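Local coordinates for type III CBASS phage resistance system CD-NTase-associated protein Cap8 (Pseudomonas aeruginosa, PDB 6P8P), which is a bacterial HORMA-domain protein of a type III CBASS system, where it probably helps regulate a cGAS-like nucleotidyltransferase in immunity against bacteriophages, at residues 5-10 / 89-94. The protein carries 2 engineered substitutions. Numbering follows the deposited sequence.
Sequences VSRTFR and EVLGFE
The backbone oxygen of E89 receives the NE hydrogen of R7 at 2.7 Å in an almost straight bond, the N-H...O angle being 170°. R7 belongs to strand 4-10, an outermost strand of this chain's mixed sheet in the HORMA domain, and E89 to the loop between helix 77-82 and strand 101-106, which runs alongside strand 4-10 in roughly the opposite direction. A second loop carbonyl, V90 O, takes a longer bond from R7 NH2 at 3.2 Å, while R7 NH1 turns back to S6 O on the strand itself (3.0 Å). All three oxygens lie in the guanidinium plane, so the bonds fix the rotation of the group. A bend at chi2 (-69°) brings the guanidinium round to this position. The carboxylate of E89 makes a looser, purely electrostatic approach: E89 OE2 lies 4.5 Å from R7 NH2, well out of the guanidinium plane, with no N-H aimed at it.

One face of the guanidinium is covered by L91, whose CD2 sits over the centre, 3.6 Å from R7 CZ. The side chains of R7 and L91 both touch L27 of helix 17-29, so the loop, the strand and that helix meet here. Nearer the start of the strand the contact becomes apolar. The same L91 methyl, CD2, meets V5 CG2 at 3.8 Å, and V5 CG2 also reaches the edge of the F93 ring, lying in the ring plane 3.9 Å from F93 CZ.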
loop_
_atom_site.group_PDB
_atom_site.type_symbol
_atom_site.label_atom_id
_atom_site.label_comp_id
_atom_site.label_asym_id
_atom_site.label_seq_id
_atom_site.Cartn_x
_atom_site.Cartn_y
_atom_site.Cartn_z
ATOM N N VAL A 5 -20.526 -12.943 12.178
ATOM C CA VAL A 5 -20.054 -12.362 13.427
ATOM C C VAL A 5 -19.254 -11.125 13.059
ATOM O O VAL A 5 -18.772 -10.986 11.937
ATOM C CB VAL A 5 -19.196 -13.328 14.255
ATOM C CG1 VAL A 5 -19.943 -14.631 14.445
ATOM C CG2 VAL A 5 -17.882 -13.569 13.586
ATOM N N SER A 6 -19.124 -10.218 14.012
ATOM C CA SER A 6 -18.390 -8.986 13.732
ATOM C C SER A 6 -17.340 -8.740 14.803
ATOM O O SER A 6 -17.446 -9.212 15.946
ATOM C CB SER A 6 -19.324 -7.786 13.608
ATOM O OG SER A 6 -19.540 -7.168 14.844
ATOM N N ARG A 7 -16.306 -8.009 14.408
ATOM C CA ARG A 7 -15.241 -7.608 15.309
ATOM C C ARG A 7 -14.922 -6.155 14.984
ATOM O O ARG A 7 -15.246 -5.660 13.901
ATOM C CB ARG A 7 -14.034 -8.517 15.161
ATOM C CG ARG A 7 -14.232 -9.966 15.649
ATOM C CD ARG A 7 -14.381 -10.035 17.149
ATOM N NE ARG A 7 -14.396 -11.397 17.686
ATOM C CZ ARG A 7 -15.483 -12.152 17.786
ATOM N NH1 ARG A 7 -16.652 -11.709 17.351
ATOM N NH2 ARG A 7 -15.387 -13.372 18.306
ATOM N N THR A 8 -14.346 -5.462 15.961
ATOM C CA THR A 8 -14.035 -4.047 15.836
ATOM C C THR A 8 -12.680 -3.826 16.484
ATOM O O THR A 8 -12.526 -3.997 17.695
ATOM C CB THR A 8 -15.106 -3.161 16.473
ATOM O OG1 THR A 8 -16.352 -3.365 15.796
ATOM C CG2 THR A 8 -14.708 -1.720 16.366
ATOM N N PHE A 9 -11.707 -3.439 15.675
ATOM C CA PHE A 9 -10.346 -3.238 16.148
ATOM C C PHE A 9 -10.021 -1.766 16.327
ATOM O O PHE A 9 -10.379 -0.934 15.491
ATOM C CB PHE A 9 -9.348 -3.848 15.163
ATOM C CG PHE A 9 -9.139 -5.297 15.367
ATOM C CD1 PHE A 9 -10.114 -6.217 14.970
ATOM C CD2 PHE A 9 -8.026 -5.761 16.020
ATOM C CE1 PHE A 9 -9.926 -7.563 15.188
ATOM C CE2 PHE A 9 -7.840 -7.114 16.253
ATOM C CZ PHE A 9 -8.783 -8.008 15.834
ATOM N N ARG A 10 -9.290 -1.467 17.397
ATOM C CA ARG A 10 -8.778 -0.120 17.650
ATOM C C ARG A 10 -7.598 0.174 16.720
ATOM O O ARG A 10 -6.553 -0.485 16.792
ATOM C CB ARG A 10 -8.358 0.010 19.110
ATOM C CG ARG A 10 -9.482 -0.410 20.084
ATOM C CD ARG A 10 -8.943 -0.612 21.503
ATOM N NE ARG A 10 -8.517 0.643 22.102
ATOM C CZ ARG A 10 -7.913 0.733 23.282
ATOM N NH1 ARG A 10 -7.644 -0.365 23.960
ATOM N NH2 ARG A 10 -7.559 1.915 23.767
ATOM N N GLU A 89 -12.177 -10.016 20.435
ATOM C CA GLU A 89 -12.191 -11.373 20.954
ATOM C C GLU A 89 -11.725 -12.356 19.889
ATOM O O GLU A 89 -11.981 -12.186 18.694
ATOM C CB GLU A 89 -13.610 -11.761 21.410
ATOM C CG GLU A 89 -14.048 -11.146 22.714
ATOM C CD GLU A 89 -15.529 -11.377 23.009
ATOM O OE1 GLU A 89 -16.159 -10.468 23.593
ATOM O OE2 GLU A 89 -16.057 -12.461 22.646
ATOM N N VAL A 90 -11.085 -13.430 20.342
ATOM C CA VAL A 90 -10.755 -14.531 19.449
ATOM C C VAL A 90 -12.022 -15.115 18.845
ATOM O O VAL A 90 -13.076 -15.181 19.482
ATOM C CB VAL A 90 -9.955 -15.607 20.202
ATOM C CG1 VAL A 90 -9.669 -16.799 19.317
ATOM C CG2 VAL A 90 -8.657 -15.017 20.741
ATOM N N LEU A 91 -11.914 -15.551 17.603
ATOM C CA LEU A 91 -13.040 -16.124 16.887
ATOM C C LEU A 91 -13.168 -17.601 17.236
ATOM O O LEU A 91 -12.163 -18.319 17.309
ATOM C CB LEU A 91 -12.840 -15.952 15.371
ATOM C CG LEU A 91 -12.976 -14.507 14.892
ATOM C CD1 LEU A 91 -12.439 -14.387 13.464
ATOM C CD2 LEU A 91 -14.393 -14.001 14.930
ATOM N N GLY A 92 -14.413 -18.049 17.427
ATOM C CA GLY A 92 -14.669 -19.423 17.822
ATOM C C GLY A 92 -14.849 -20.389 16.663
ATOM O O GLY A 92 -15.704 -21.278 16.729
ATOM N N PHE A 93 -14.041 -20.227 15.609
ATOM C CA PHE A 93 -14.059 -21.059 14.412
ATOM C C PHE A 93 -12.810 -20.714 13.606
ATOM O O PHE A 93 -12.130 -19.721 13.885
ATOM C CB PHE A 93 -15.318 -20.825 13.576
ATOM C CG PHE A 93 -15.534 -19.387 13.186
ATOM C CD1 PHE A 93 -16.191 -18.515 14.023
ATOM C CD2 PHE A 93 -15.061 -18.909 11.961
ATOM C CE1 PHE A 93 -16.375 -17.183 13.676
ATOM C CE2 PHE A 93 -15.249 -17.583 11.610
ATOM C CZ PHE A 93 -15.904 -16.717 12.462
ATOM N N GLU A 94 -12.507 -21.552 12.600
ATOM C CA GLU A 94 -11.382 -21.309 11.693
ATOM C C GLU A 94 -11.820 -20.316 10.614
ATOM O O GLU A 94 -12.560 -20.688 9.697
ATOM C CB GLU A 94 -10.893 -22.616 11.063
ATOM C CG GLU A 94 -9.745 -22.425 10.058
ATOM C CD GLU A 94 -9.259 -23.728 9.425
ATOM O OE1 GLU A 94 -9.657 -24.812 9.898
ATOM O OE2 GLU A 94 -8.456 -23.670 8.468
#